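Local coordinates for protein HIAXHD3 (Humicola insolens, PDB 3ZXK) that removes arabinofuranose side chains, probably from arabinoxylan, as an exo-acting arabinofuranosidase of glycoside hydrolase family 43, at residues Ser34-Ser39 / Ala78-Ile83; Asp364-Arg369 / Val401-Arg406; Leu429-Trp434 / Thr499-Tyr504. All coordinates share one frame; numbering follows the deposited sequence. Where two conformers were deposited one is given.

Contact 1. Residues Ser34-Ser39 / Ala78-Ile83; sequences STFAYS and AYVKGI
Phe36 and Ile83 face each other as a single antiparallel hydrogen-bonded pair, and the pair illustrates how two irregular loops can be clamped by one residue from each. Phe36 N donates to Ile83 O at 2.9 Å, and Ile83 N donates in return to Phe36 O at 3.0 Å. Phe36 follows Thr35 in the type II' turn that runs to Tyr38, and its CB starts off away from Ala78-Ile83. CB itself nevertheless touches the other loop, and with CG beside the backbone N (chi1 -58°) the near part of the ring lies under the carbonyl of Ile83. Ile83 O is 3.9 Å above the plane of the Phe36 ring, over its centre, so one carbonyl meets both the amide and the aromatic face of the same residue. At the ring edge CD2 approaches Val80 O, which itself accepts a bond from Trp84 NE1, while Val80 CG1 touches CD2 at 4.2 Å.

Ile83 answers with both of its branches. CG2 stands opposite the backbone N and packs on the chain at Ser34 and Thr35; the other branch runs out extended, bringing CD1 to within 3.9 Å of Thr35 OG1 as the two side chains lie alongside each other. That hydroxyl is bonded to Ala42 N. Gly82, with positive phi, has its CA against Phe36 O, where a side chain would clash. Further along, Ala37 CB rests on Ala78 O at 3.4 Å, and one water accepts from both Ala37 N and Val80 N.

The contact lies in the family 43 region. Its chemistry implies a join in which main-chain polar groups, paired directly or through water, do the fastening, while apolar side chains pack around them.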
loop_
_atom_site.group_PDB
_atom_site.type_symbol
_atom_site.label_atom_id
_atom_site.label_comp_id
_atom_site.label_asym_id
_atom_site.label_seq_id
_atom_site.Cartn_x
_atom_site.Cartn_y
_atom_site.Cartn_z
ATOM N N SER A 34 0.219 4.922 0.095
ATOM C CA SER A 34 -1.184 5.122 0.462
ATOM C C SER A 34 -1.974 3.833 0.523
ATOM O O SER A 34 -1.750 2.887 -0.260
ATOM C CB SER A 34 -1.831 6.031 -0.563
ATOM O OG SER A 34 -1.106 7.230 -0.627
ATOM N N THR A 35 -2.910 3.793 1.473
ATOM C CA THR A 35 -3.597 2.547 1.803
ATOM C C THR A 35 -5.116 2.637 1.926
ATOM O O THR A 35 -5.731 1.672 2.311
ATOM C CB THR A 35 -3.073 1.989 3.136
ATOM O OG1 THR A 35 -2.796 3.087 4.018
ATOM C CG2 THR A 35 -1.756 1.181 2.919
ATOM N N PHE A 36 -5.719 3.786 1.623
ATOM C CA PHE A 36 -7.198 3.849 1.594
ATOM C C PHE A 36 -7.783 3.442 2.959
ATOM O O PHE A 36 -7.394 4.038 3.973
ATOM C CB PHE A 36 -7.750 3.116 0.338
ATOM C CG PHE A 36 -7.199 3.720 -0.932
ATOM C CD1 PHE A 36 -5.940 3.347 -1.435
ATOM C CD2 PHE A 36 -7.889 4.774 -1.554
ATOM C CE1 PHE A 36 -5.412 3.981 -2.563
ATOM C CE2 PHE A 36 -7.364 5.409 -2.676
ATOM C CZ PHE A 36 -6.133 4.999 -3.180
ATOM N N ALA A 37 -8.667 2.455 2.996
ATOM C CA ALA A 37 -9.287 2.028 4.253
ATOM C C ALA A 37 -8.602 0.812 4.884
ATOM O O ALA A 37 -9.114 0.235 5.840
ATOM C CB ALA A 37 -10.790 1.779 4.064
ATOM N N TYR A 38 -7.425 0.444 4.393
ATOM C CA TYR A 38 -6.665 -0.658 5.014
ATOM C C TYR A 38 -5.963 -0.179 6.294
ATOM O O TYR A 38 -5.560 0.964 6.400
ATOM C CB TYR A 38 -5.708 -1.273 3.986
ATOM C CG TYR A 38 -6.501 -1.987 2.872
ATOM C CD1 TYR A 38 -6.901 -3.293 3.016
ATOM C CD2 TYR A 38 -6.861 -1.322 1.679
ATOM C CE1 TYR A 38 -7.635 -3.949 2.016
ATOM C CE2 TYR A 38 -7.589 -1.948 0.677
ATOM C CZ TYR A 38 -7.971 -3.279 0.842
ATOM O OH TYR A 38 -8.707 -3.941 -0.146
ATOM N N SER A 39 -5.926 -1.024 7.298
ATOM C CA SER A 39 -5.522 -0.607 8.648
ATOM C C SER A 39 -4.587 -1.657 9.258
ATOM O O SER A 39 -4.984 -2.817 9.399
ATOM C CB SER A 39 -6.779 -0.511 9.519
ATOM O OG SER A 39 -6.431 -0.167 10.864
ATOM N N ALA A 78 -16.016 2.693 4.601
ATOM C CA ALA A 78 -15.139 3.764 4.118
ATOM C C ALA A 78 -14.298 3.241 2.947
ATOM O O ALA A 78 -13.180 3.700 2.712
ATOM C CB ALA A 78 -14.238 4.292 5.242
ATOM N N TYR A 79 -14.833 2.263 2.221
ATOM C CA TYR A 79 -14.153 1.745 1.039
ATOM C C TYR A 79 -13.699 2.862 0.107
ATOM O O TYR A 79 -14.509 3.709 -0.294
ATOM C CB TYR A 79 -15.018 0.738 0.271
ATOM C CG TYR A 79 -15.066 -0.615 0.904
ATOM C CD1 TYR A 79 -13.960 -1.484 0.823
ATOM C CD2 TYR A 79 -16.207 -1.041 1.571
ATOM C CE1 TYR A 79 -14.016 -2.760 1.396
ATOM C CE2 TYR A 79 -16.264 -2.303 2.181
ATOM C CZ TYR A 79 -15.186 -3.162 2.071
ATOM O OH TYR A 79 -15.250 -4.399 2.670
ATOM N N VAL A 80 -12.409 2.824 -0.262
ATOM C CA VAL A 80 -11.806 3.732 -1.259
ATOM C C VAL A 80 -11.774 5.187 -0.749
ATOM O O VAL A 80 -11.529 6.119 -1.509
ATOM C CB VAL A 80 -12.394 3.585 -2.702
ATOM C CG1 VAL A 80 -11.404 4.070 -3.754
ATOM C CG2 VAL A 80 -12.804 2.165 -2.992
ATOM N N LYS A 81 -12.020 5.373 0.537
ATOM C CA LYS A 81 -11.785 6.657 1.184
ATOM C C LYS A 81 -10.438 6.583 1.893
ATOM O O LYS A 81 -9.467 6.127 1.300
ATOM C CB LYS A 81 -12.969 7.058 2.077
ATOM C CG LYS A 81 -14.273 7.241 1.273
ATOM C CD LYS A 81 -15.402 7.680 2.177
ATOM C CE LYS A 81 -16.673 7.937 1.399
ATOM N NZ LYS A 81 -17.845 8.090 2.311
ATOM N N GLY A 82 -10.363 7.046 3.133
ATOM C CA GLY A 82 -9.135 6.926 3.904
ATOM C C GLY A 82 -7.932 7.604 3.269
ATOM O O GLY A 82 -8.039 8.713 2.765
ATOM N N ILE A 83 -6.789 6.934 3.340
ATOM C CA ILE A 83 -5.524 7.552 2.997
ATOM C C ILE A 83 -5.273 7.525 1.496
ATOM O O ILE A 83 -5.063 6.468 0.896
ATOM C CB ILE A 83 -4.356 6.878 3.745
ATOM C CG1 ILE A 83 -4.553 7.071 5.255
ATOM C CG2 ILE A 83 -3.001 7.401 3.247
ATOM C CD1 ILE A 83 -3.553 6.290 6.121
HETATM O O HOH W 1 -10.301 0.991 0.646
#

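Contact 2. Residues Asp364-Arg369 / Val401-Arg406; sequences DLFAAR and VLFRDR
The carbonyl oxygen of Arg404 is met by two ring carbons of Phe366, CE1 at 3.2 Å and CZ somewhat farther off. It lies near the plane of the ring, so the slightly positive C-H edge, and not the electron-rich face, is turned to the oxygen. The contact falls just after strand 396-403 ends. The ring also meets Phe403 obliquely: Phe366 CD1 is 4.0 Å from Phe403 CE1, with the planes inclined at 50° and the ring centroids 5.9 Å apart.

Phe366 reaches this place with CG beside its backbone N (chi1 -61°), and that N is held by the preceding aspartate. Asp364 OD1 accepts from Phe366 N at 3.0 Å, met from above the carboxylate plane, which makes an Asx turn at the start of the short 3-10 segment 365-367. The other carboxylate oxygen, OD2, is bonded to Thr436 OG1. One residue earlier in that segment, Leu365 extends its CG opposite the backbone N, and CD2 comes down on Val401 CG2 at 3.7 Å, the two side chains crossing at a slant.

Arg404 CB points away from segment 364-369, and its guanidinium is bound by other groups. NH1 forms a salt bridge with Asp405 OD1 at 2.9 Å, weak as a hydrogen bond because it is bent, and NE binds Thr506 O. The charged end is thus paired apart from the apolar patch.

Leu427 and Leu429 of strand 418-429 and Phe513 and Phe515 of strand 509-516 complete that patch around Leu365 and Phe366. A loop laid with its hydrophobic side chains on an antiparallel sheet in this way fits the beta-sandwich of the concanavalin A-like domain at the C-terminal end of this enzyme.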
loop_
_atom_site.group_PDB
_atom_site.type_symbol
_atom_site.label_atom_id
_atom_site.label_comp_id
_atom_site.label_asym_id
_atom_site.label_seq_id
_atom_site.Cartn_x
_atom_site.Cartn_y
_atom_site.Cartn_z
ATOM N N ASP A 364 -22.633 -10.979 3.788
ATOM C CA ASP A 364 -21.855 -10.179 2.823
ATOM C C ASP A 364 -20.401 -10.107 3.291
ATOM O O ASP A 364 -20.108 -9.391 4.242
ATOM C CB ASP A 364 -22.498 -8.784 2.767
ATOM C CG ASP A 364 -21.882 -7.864 1.727
ATOM O OD1 ASP A 364 -20.847 -8.212 1.122
ATOM O OD2 ASP A 364 -22.461 -6.759 1.514
ATOM N N LEU A 365 -19.480 -10.792 2.596
ATOM C CA LEU A 365 -18.042 -10.687 2.943
ATOM C C LEU A 365 -17.552 -9.233 3.053
ATOM O O LEU A 365 -16.736 -8.910 3.893
ATOM C CB LEU A 365 -17.169 -11.444 1.927
ATOM C CG LEU A 365 -15.657 -11.458 2.221
ATOM C CD1 LEU A 365 -15.236 -12.018 3.579
ATOM C CD2 LEU A 365 -14.945 -12.228 1.116
ATOM N N PHE A 366 -18.083 -8.337 2.219
ATOM C CA PHE A 366 -17.592 -6.941 2.274
ATOM C C PHE A 366 -18.034 -6.193 3.531
ATOM O O PHE A 366 -17.483 -5.123 3.844
ATOM C CB PHE A 366 -18.021 -6.148 1.031
ATOM C CG PHE A 366 -17.490 -6.695 -0.248
ATOM C CD1 PHE A 366 -16.126 -6.626 -0.539
ATOM C CD2 PHE A 366 -18.351 -7.306 -1.161
ATOM C CE1 PHE A 366 -15.631 -7.133 -1.735
ATOM C CE2 PHE A 366 -17.866 -7.814 -2.365
ATOM C CZ PHE A 366 -16.508 -7.734 -2.640
ATOM N N ALA A 367 -19.020 -6.729 4.250
ATOM C CA ALA A 367 -19.439 -6.120 5.498
ATOM C C ALA A 367 -18.712 -6.718 6.692
ATOM O O ALA A 367 -18.869 -6.232 7.804
ATOM C CB ALA A 367 -20.942 -6.260 5.677
ATOM N N ALA A 368 -17.936 -7.782 6.474
ATOM C CA ALA A 368 -17.309 -8.494 7.614
ATOM C C ALA A 368 -16.119 -7.748 8.168
ATOM O O ALA A 368 -15.227 -7.399 7.397
ATOM C CB ALA A 368 -16.885 -9.911 7.228
ATOM N N ARG A 369 -16.045 -7.615 9.494
ATOM C CA ARG A 369 -14.866 -7.057 10.145
ATOM C C ARG A 369 -13.832 -8.161 10.241
ATOM O O ARG A 369 -14.151 -9.355 10.157
ATOM C CB ARG A 369 -15.207 -6.556 11.547
ATOM C CG ARG A 369 -16.016 -5.294 11.550
ATOM C CD ARG A 369 -16.524 -4.994 12.950
ATOM N NE ARG A 369 -16.923 -3.608 13.072
ATOM C CZ ARG A 369 -17.315 -3.024 14.204
ATOM N NH1 ARG A 369 -17.387 -3.718 15.334
ATOM N NH2 ARG A 369 -17.626 -1.735 14.196
ATOM N N VAL A 401 -9.335 -15.474 0.623
ATOM C CA VAL A 401 -9.964 -14.655 -0.363
ATOM C C VAL A 401 -8.951 -13.914 -1.231
ATOM O O VAL A 401 -7.900 -13.424 -0.758
ATOM C CB VAL A 401 -10.981 -13.685 0.308
ATOM C CG1 VAL A 401 -10.288 -12.796 1.389
ATOM C CG2 VAL A 401 -11.747 -12.835 -0.735
ATOM N N LEU A 402 -9.274 -13.874 -2.521
ATOM C CA LEU A 402 -8.637 -12.992 -3.487
ATOM C C LEU A 402 -9.471 -11.716 -3.403
ATOM O O LEU A 402 -10.604 -11.665 -3.927
ATOM C CB LEU A 402 -8.707 -13.620 -4.877
ATOM C CG LEU A 402 -8.044 -12.678 -5.881
ATOM C CD1 LEU A 402 -6.526 -12.729 -5.793
ATOM C CD2 LEU A 402 -8.457 -13.008 -7.290
ATOM N N PHE A 403 -8.949 -10.723 -2.669
ATOM C CA PHE A 403 -9.782 -9.636 -2.180
ATOM C C PHE A 403 -9.616 -8.351 -2.975
ATOM O O PHE A 403 -8.525 -7.838 -3.129
ATOM C CB PHE A 403 -9.489 -9.371 -0.679
ATOM C CG PHE A 403 -10.481 -8.435 -0.037
ATOM C CD1 PHE A 403 -11.746 -8.892 0.372
ATOM C CD2 PHE A 403 -10.164 -7.092 0.152
ATOM C CE1 PHE A 403 -12.669 -8.004 0.943
ATOM C CE2 PHE A 403 -11.086 -6.205 0.715
ATOM C CZ PHE A 403 -12.336 -6.661 1.116
ATOM N N ARG A 404 -10.739 -7.840 -3.453
ATOM C CA ARG A 404 -10.849 -6.550 -4.121
ATOM C C ARG A 404 -12.349 -6.339 -4.370
ATOM O O ARG A 404 -13.199 -7.077 -3.842
ATOM C CB ARG A 404 -10.034 -6.511 -5.420
ATOM C CG ARG A 404 -9.527 -5.133 -5.777
ATOM C CD ARG A 404 -9.023 -5.054 -7.209
ATOM N NE ARG A 404 -8.444 -3.753 -7.539
ATOM C CZ ARG A 404 -8.949 -2.874 -8.414
ATOM N NH1 ARG A 404 -10.113 -3.082 -9.030
ATOM N NH2 ARG A 404 -8.271 -1.761 -8.684
ATOM N N ASP A 405 -12.680 -5.354 -5.201
ATOM C CA ASP A 405 -14.083 -5.061 -5.527
ATOM C C ASP A 405 -14.770 -6.141 -6.394
ATOM O O ASP A 405 -15.987 -6.178 -6.439
ATOM C CB ASP A 405 -14.219 -3.696 -6.209
ATOM C CG ASP A 405 -13.383 -3.571 -7.472
ATOM O OD1 ASP A 405 -12.297 -4.181 -7.560
ATOM O OD2 ASP A 405 -13.818 -2.823 -8.368
ATOM N N ARG A 406 -13.997 -6.972 -7.094
ATOM C CA ARG A 406 -14.512 -8.218 -7.709
ATOM C C ARG A 406 -13.697 -9.340 -7.115
ATOM O O ARG A 406 -12.512 -9.467 -7.400
ATOM C CB ARG A 406 -14.342 -8.217 -9.231
ATOM C CG ARG A 406 -15.128 -9.334 -9.921
ATOM C CD ARG A 406 -14.494 -9.763 -11.223
ATOM N NE ARG A 406 -14.756 -8.756 -12.251
ATOM C CZ ARG A 406 -14.249 -8.785 -13.473
ATOM N NH1 ARG A 406 -13.472 -9.808 -13.844
ATOM N NH2 ARG A 406 -14.540 -7.808 -14.323
#

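Contact 3. Residues Leu429-Trp434 / Thr499-Tyr504; sequences LNEDGW and TNSWRY. With XYP (beta-D-xylopyranose), chain C.
Glu431 and Arg503 mark the closest backbone approach, 6.8 Å between their CA atoms, and no main-chain hydrogen bond joins the two loops, so side chains and waters make the connection. Ser501 is the polar centre. With OG opposite its backbone N (chi1 177°), the hydroxyl donates to Glu431 OE2 at 2.6 Å, on the syn side and 23° out of the carboxylate plane. The same OG accepts from Arg503 N at 3.2 Å, an ST turn, and from a water that also donates to Glu431 OE1. A second water donates to Glu431 OE2 and accepts from Tyr504 N.

Arg503 passes its carboxylate neighbour at about a right angle. Glu431 OE1 lies near the plane of the guanidinium, at its edge, but stays 4.3 Å from Arg503 NE, beyond a salt bridge. Replacing Glu431 by an alanine would probably leave the Ser501 hydroxyl without its carboxylate acceptor, the two waters without one of their anchors, and Arg503 without this nearby counter-charge.

Arg503 CG sits 4.1 Å above the plane of the Trp502 indole, over the centre, and the guanidinium lays a face over CZ2; xylose C5 lies 3.8 Å above the opposite face, toward the rim. Trp502, a residue of the glycan pocket, thus lies between the xylopyranose and Arg503. Tyr504, next but one after Ser501's neighbour Trp502, turns its edge to the face of Trp434 in a T-shaped pair, centroids 5.7 Å apart and planes at 72°; Trp434 CH2 also abuts Tyr504 CB at 3.9 Å.

In the fold, the contact ties the turn between strands 418-429 and 436-448 to the long loop that leads from strand 490-497 into strand 509-516.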
loop_
_atom_site.group_PDB
_atom_site.type_symbol
_atom_site.label_atom_id
_atom_site.label_comp_id
_atom_site.label_asym_id
_atom_site.label_seq_id
_atom_site.Cartn_x
_atom_site.Cartn_y
_atom_site.Cartn_z
ATOM N N LEU A 429 -18.589 -5.376 -5.475
ATOM C CA LEU A 429 -19.031 -4.029 -5.096
ATOM C C LEU A 429 -19.375 -3.273 -6.358
ATOM O O LEU A 429 -18.728 -3.467 -7.383
ATOM C CB LEU A 429 -17.904 -3.264 -4.409
ATOM C CG LEU A 429 -17.448 -3.746 -3.046
ATOM C CD1 LEU A 429 -16.260 -2.938 -2.532
ATOM C CD2 LEU A 429 -18.625 -3.718 -2.060
ATOM N N ASN A 430 -20.342 -2.366 -6.259
ATOM C CA ASN A 430 -20.675 -1.453 -7.344
ATOM C C ASN A 430 -19.676 -0.293 -7.318
ATOM O O ASN A 430 -19.548 0.366 -6.295
ATOM C CB ASN A 430 -22.085 -0.936 -7.088
ATOM C CG ASN A 430 -22.638 -0.075 -8.214
ATOM O OD1 ASN A 430 -21.936 0.386 -9.112
ATOM N ND2 ASN A 430 -23.936 0.155 -8.147
ATOM N N GLU A 431 -18.968 -0.041 -8.423
ATOM C CA GLU A 431 -17.972 1.043 -8.464
ATOM C C GLU A 431 -18.588 2.423 -8.282
ATOM O O GLU A 431 -17.884 3.378 -7.945
ATOM C CB GLU A 431 -17.218 1.032 -9.792
ATOM C CG GLU A 431 -16.492 -0.266 -10.113
ATOM C CD GLU A 431 -15.703 -0.126 -11.404
ATOM O OE1 GLU A 431 -16.205 0.544 -12.344
ATOM O OE2 GLU A 431 -14.586 -0.662 -11.471
ATOM N N ASP A 432 -19.892 2.529 -8.535
ATOM C CA ASP A 432 -20.621 3.761 -8.253
ATOM C C ASP A 432 -21.164 3.717 -6.833
ATOM O O ASP A 432 -22.316 3.324 -6.603
ATOM C CB ASP A 432 -21.762 3.969 -9.242
ATOM C CG ASP A 432 -22.243 5.412 -9.281
ATOM O OD1 ASP A 432 -21.926 6.186 -8.355
ATOM O OD2 ASP A 432 -22.925 5.785 -10.255
ATOM N N GLY A 433 -20.313 4.103 -5.892
ATOM C CA GLY A 433 -20.708 4.275 -4.497
ATOM C C GLY A 433 -20.203 3.201 -3.565
ATOM O O GLY A 433 -20.291 3.368 -2.353
ATOM N N TRP A 434 -19.721 2.082 -4.110
ATOM C CA TRP A 434 -19.157 0.966 -3.311
ATOM C C TRP A 434 -20.099 0.249 -2.383
ATOM O O TRP A 434 -19.651 -0.340 -1.356
ATOM C CB TRP A 434 -17.906 1.410 -2.555
ATOM C CG TRP A 434 -16.958 2.087 -3.485
ATOM C CD1 TRP A 434 -16.611 3.434 -3.524
ATOM C CD2 TRP A 434 -16.237 1.472 -4.608
ATOM N NE1 TRP A 434 -15.721 3.667 -4.538
ATOM C CE2 TRP A 434 -15.468 2.543 -5.236
ATOM C CE3 TRP A 434 -16.160 0.181 -5.133
ATOM C CZ2 TRP A 434 -14.626 2.306 -6.327
ATOM C CZ3 TRP A 434 -15.329 -0.043 -6.242
ATOM C CH2 TRP A 434 -14.579 1.000 -6.821
ATOM N N THR A 499 -10.694 -8.244 -12.346
ATOM C CA THR A 499 -10.904 -6.932 -12.980
ATOM C C THR A 499 -9.603 -6.149 -13.249
ATOM O O THR A 499 -8.661 -6.216 -12.452
ATOM C CB THR A 499 -11.890 -6.055 -12.184
ATOM O OG1 THR A 499 -12.168 -4.875 -12.950
ATOM C CG2 THR A 499 -11.322 -5.703 -10.813
ATOM N N ASN A 500 -9.564 -5.410 -14.371
ATOM C CA ASN A 500 -8.468 -4.455 -14.663
ATOM C C ASN A 500 -8.824 -3.007 -14.340
ATOM O O ASN A 500 -8.015 -2.109 -14.595
ATOM C CB ASN A 500 -8.033 -4.524 -16.132
ATOM C CG ASN A 500 -7.380 -5.835 -16.473
ATOM O OD1 ASN A 500 -6.546 -6.350 -15.708
ATOM N ND2 ASN A 500 -7.781 -6.413 -17.614
ATOM N N SER A 501 -10.008 -2.776 -13.769
ATOM C CA SER A 501 -10.445 -1.435 -13.438
ATOM C C SER A 501 -9.529 -0.808 -12.387
ATOM O O SER A 501 -9.058 -1.489 -11.460
ATOM C CB SER A 501 -11.854 -1.479 -12.874
ATOM O OG SER A 501 -12.280 -0.177 -12.486
ATOM N N TRP A 502 -9.328 0.490 -12.519
ATOM C CA TRP A 502 -8.542 1.266 -11.570
ATOM C C TRP A 502 -9.361 1.895 -10.492
ATOM O O TRP A 502 -8.802 2.394 -9.549
ATOM C CB TRP A 502 -7.722 2.324 -12.307
ATOM C CG TRP A 502 -8.534 3.326 -13.082
ATOM C CD1 TRP A 502 -8.822 3.323 -14.439
ATOM C CD2 TRP A 502 -9.171 4.545 -12.559
ATOM N NE1 TRP A 502 -9.596 4.419 -14.781
ATOM C CE2 TRP A 502 -9.833 5.191 -13.695
ATOM C CE3 TRP A 502 -9.255 5.145 -11.299
ATOM C CZ2 TRP A 502 -10.525 6.396 -13.557
ATOM C CZ3 TRP A 502 -9.967 6.338 -11.170
ATOM C CH2 TRP A 502 -10.586 6.949 -12.272
ATOM N N ARG A 503 -10.692 1.874 -10.592
ATOM C CA ARG A 503 -11.517 2.683 -9.683
ATOM C C ARG A 503 -11.413 2.389 -8.180
ATOM O O ARG A 503 -11.504 3.312 -7.366
ATOM C CB ARG A 503 -12.974 2.718 -10.157
ATOM C CG ARG A 503 -13.115 3.352 -11.539
ATOM C CD ARG A 503 -14.530 3.778 -11.878
ATOM N NE ARG A 503 -14.578 4.391 -13.207
ATOM C CZ ARG A 503 -14.408 5.688 -13.462
ATOM N NH1 ARG A 503 -14.178 6.548 -12.478
ATOM N NH2 ARG A 503 -14.477 6.134 -14.715
ATOM N N TYR A 504 -11.172 1.129 -7.818
ATOM C CA TYR A 504 -10.932 0.774 -6.409
ATOM C C TYR A 504 -9.533 1.193 -5.929
ATOM O O TYR A 504 -9.258 1.177 -4.738
ATOM C CB TYR A 504 -11.144 -0.732 -6.254
ATOM C CG TYR A 504 -11.115 -1.262 -4.838
ATOM C CD1 TYR A 504 -12.230 -1.121 -4.009
ATOM C CD2 TYR A 504 -9.988 -1.928 -4.339
ATOM C CE1 TYR A 504 -12.235 -1.612 -2.712
ATOM C CE2 TYR A 504 -9.978 -2.440 -3.044
ATOM C CZ TYR A 504 -11.090 -2.281 -2.227
ATOM O OH TYR A 504 -11.047 -2.782 -0.937
HETATM O O1 XYP C . -8.093 7.967 -18.359
HETATM C C1 XYP C . -7.606 8.529 -17.134
HETATM C C2 XYP C . -8.397 9.779 -16.728
HETATM C C3 XYP C . -7.795 10.356 -15.446
HETATM C C4 XYP C . -7.834 9.289 -14.353
HETATM C C5 XYP C . -7.193 7.978 -14.833
HETATM O O2 XYP C . -8.374 10.771 -17.759
HETATM O O3 XYP C . -8.504 11.528 -15.015
HETATM O O4 XYP C . -7.189 9.796 -13.174
HETATM O O5 XYP C . -7.723 7.546 -16.099
HETATM O O HOH W 2 -12.199 -1.063 -9.502
HETATM O O HOH W 3 -14.140 0.726 -14.082
#

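How the contacts relate
The three contacts follow the seam between the family 43 module, a five-bladed propeller, and the C-terminal beta-sandwich; their centres are 13 to 14 Å apart. Contact 1 lies in the family 43 region, but its strand 38-39 edges the sandwich sheet, and tyrosines carry it to both others: Tyr79 OH probably bonds Phe366 O of contact 2 at 2.6 Å, and Tyr38 OH probably hydrogen-bonds Tyr504 OH of contact 3 at 2.7 Å. Val80 CG2 packs on Trp434 and Tyr504. Within the sandwich, Asp405 O and Leu429 N, 2.9 Å apart, link contacts 2 and 3. Contact 3 supplies Trp502 to the glycan pocket, whereas the Phe36 side chain stays about 8 Å from the sugars.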